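Local coordinates for protein glutathione S-transferase domain (Burkholderia graminis, PDB 4MF5) that probably acts as a glutathione transferase, a member of the GST superfamily that binds glutathione in its thioredoxin-like N-terminal domain, at residues W35-P40 / E68-V72. Residues are numbered along the deposited sequence; the frame is centred on the assembly and turned at random.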
loop_
_atom_site.group_PDB
_atom_site.type_symbol
_atom_site.label_atom_id
_atom_site.label_comp_id
_atom_site.label_asym_id
_atom_site.label_seq_id
_atom_site.Cartn_x
_atom_site.Cartn_y
_atom_site.Cartn_z
ATOM N N TRP A 35 11.964 6.978 23.878
ATOM C CA TRP A 35 10.694 6.567 24.456
ATOM C C TRP A 35 10.919 5.261 25.216
ATOM O O TRP A 35 10.647 4.172 24.707
ATOM C CB TRP A 35 9.602 6.404 23.395
ATOM C CG TRP A 35 9.227 7.682 22.706
ATOM C CD1 TRP A 35 8.343 8.613 23.141
ATOM C CD2 TRP A 35 9.686 8.129 21.436
ATOM N NE1 TRP A 35 8.237 9.632 22.234
ATOM C CE2 TRP A 35 9.042 9.347 21.165
ATOM C CE3 TRP A 35 10.556 7.603 20.486
ATOM C CZ2 TRP A 35 9.270 10.067 19.997
ATOM C CZ3 TRP A 35 10.777 8.306 19.339
ATOM C CH2 TRP A 35 10.133 9.527 19.099
ATOM N N PRO A 36 11.431 5.346 26.457
ATOM C CA PRO A 36 11.685 4.126 27.224
ATOM C C PRO A 36 10.402 3.355 27.515
ATOM O O PRO A 36 9.332 3.936 27.668
ATOM C CB PRO A 36 12.294 4.640 28.536
ATOM C CG PRO A 36 12.709 6.005 28.286
ATOM C CD PRO A 36 11.888 6.549 27.167
ATOM N N ALA A 37 10.522 2.043 27.578
ATOM C CA ALA A 37 9.396 1.173 27.863
ATOM C C ALA A 37 9.171 1.041 29.353
ATOM O O ALA A 37 9.995 0.450 30.065
ATOM C CB ALA A 37 9.640 -0.180 27.256
ATOM N N ALA A 38 8.074 1.598 29.843
ATOM C CA ALA A 38 7.666 1.346 31.237
ATOM C C ALA A 38 7.146 -0.073 31.372
ATOM O O ALA A 38 7.143 -0.635 32.474
ATOM C CB ALA A 38 6.600 2.317 31.669
ATOM N N HIS A 39 6.657 -0.640 30.268
ATOM C CA HIS A 39 6.004 -1.945 30.232
ATOM C C HIS A 39 6.589 -2.750 29.067
ATOM O O HIS A 39 5.921 -2.966 28.048
ATOM C CB HIS A 39 4.497 -1.791 30.031
ATOM C CG HIS A 39 3.852 -0.834 30.974
ATOM N ND1 HIS A 39 3.675 -1.102 32.313
ATOM C CD2 HIS A 39 3.316 0.384 30.758
ATOM C CE1 HIS A 39 3.078 -0.071 32.885
ATOM N NE2 HIS A 39 2.852 0.840 31.961
ATOM N N PRO A 40 7.850 -3.201 29.199
ATOM C CA PRO A 40 8.535 -3.822 28.069
ATOM C C PRO A 40 7.976 -5.170 27.654
ATOM O O PRO A 40 8.380 -5.684 26.609
ATOM C CB PRO A 40 9.988 -3.934 28.546
ATOM C CG PRO A 40 9.866 -3.967 30.042
ATOM C CD PRO A 40 8.745 -3.042 30.357
ATOM N N GLU A 68 1.772 -0.337 24.869
ATOM C CA GLU A 68 2.277 0.844 25.534
ATOM C C GLU A 68 2.439 1.939 24.499
ATOM O O GLU A 68 3.316 1.843 23.646
ATOM C CB GLU A 68 3.621 0.561 26.210
ATOM C CG GLU A 68 4.148 1.756 26.984
ATOM C CD GLU A 68 5.424 1.515 27.743
ATOM O OE1 GLU A 68 5.874 0.360 27.807
ATOM O OE2 GLU A 68 5.982 2.510 28.273
ATOM N N PRO A 69 1.586 2.971 24.535
ATOM C CA PRO A 69 1.652 4.025 23.537
ATOM C C PRO A 69 2.705 5.067 23.898
ATOM O O PRO A 69 2.910 5.390 25.062
ATOM C CB PRO A 69 0.257 4.636 23.585
ATOM C CG PRO A 69 -0.189 4.419 24.988
ATOM C CD PRO A 69 0.410 3.101 25.414
ATOM N N HIS A 70 3.325 5.608 22.868
ATOM C CA HIS A 70 4.328 6.658 22.979
ATOM C C HIS A 70 4.012 7.718 21.948
ATOM O O HIS A 70 3.892 7.403 20.765
ATOM C CB HIS A 70 5.720 6.103 22.730
ATOM C CG HIS A 70 6.106 5.028 23.690
ATOM N ND1 HIS A 70 6.486 5.277 24.994
ATOM C CD2 HIS A 70 6.150 3.686 23.537
ATOM C CE1 HIS A 70 6.749 4.129 25.597
ATOM N NE2 HIS A 70 6.550 3.148 24.735
ATOM N N LEU A 71 3.892 8.964 22.396
ATOM C CA LEU A 71 3.504 10.052 21.531
ATOM C C LEU A 71 4.726 10.598 20.795
ATOM O O LEU A 71 5.672 11.121 21.399
ATOM C CB LEU A 71 2.863 11.157 22.369
ATOM C CG LEU A 71 2.298 12.335 21.573
ATOM C CD1 LEU A 71 1.061 11.935 20.808
ATOM C CD2 LEU A 71 2.013 13.504 22.511
ATOM N N VAL A 72 4.698 10.473 19.483
ATOM C CA VAL A 72 5.731 10.976 18.608
ATOM C C VAL A 72 5.261 12.338 18.119
ATOM O O VAL A 72 4.388 12.430 17.250
ATOM C CB VAL A 72 5.970 10.012 17.438
ATOM C CG1 VAL A 72 6.999 10.561 16.478
ATOM C CG2 VAL A 72 6.387 8.636 17.941
#
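Two consecutive backbone amides of an irregular loop, those of Ala-38 and His-39, are gripped by the carboxylate of Glu-68, a compact example of one acidic side chain bonding to successive amides of a segment that lacks regular structure. Ala-38 N donates to Glu-68 OE2 at 2.8 Å, on the syn lone pair, whereas His-39 N reaches OE1 of the same carboxylate from above its plane, 41° out of it. With CG anti to the backbone N (chi1 -177°) and the chain extended beyond, Glu-68 spans the gap from strand to loop. OE1 takes a second hydrogen bond from Gln-44 NE2, so three donors in all restrain the carboxylate, which would probably favour its ionised form. The His-39 side chain crosses that of Glu-68 at about a right angle, its CD2 3.8 Å from Glu-68 CD.

Strand 67-71, which carries Glu-68, is an outermost strand of the four-stranded sheet in the thioredoxin-like domain of glutathione transferases, and runs parallel to strand 43-47; segment 35-40 lies in the loop between helix 31-34 and strand 43-47.

Aromatic and apolar contacts occupy the other end. Trp-35 CB sits over the face of the His-70 imidazole, 4.0 Å from its centroid, while the two rings themselves meet obliquely, their planes at 52°. Pro-36 O approaches His-70 CE1 at 3.3 Å; His-70 NE2 is hydrogen-bonded to Gln-44 OE1. The indole NE1 makes a weak, bent hydrogen bond to Leu-71 O (3.1 Å), and Val-72 CG2 covers one face of the six-membered ring. Val-72 in turn lies beside Gln-79 and Ile-93 of the glutathione site.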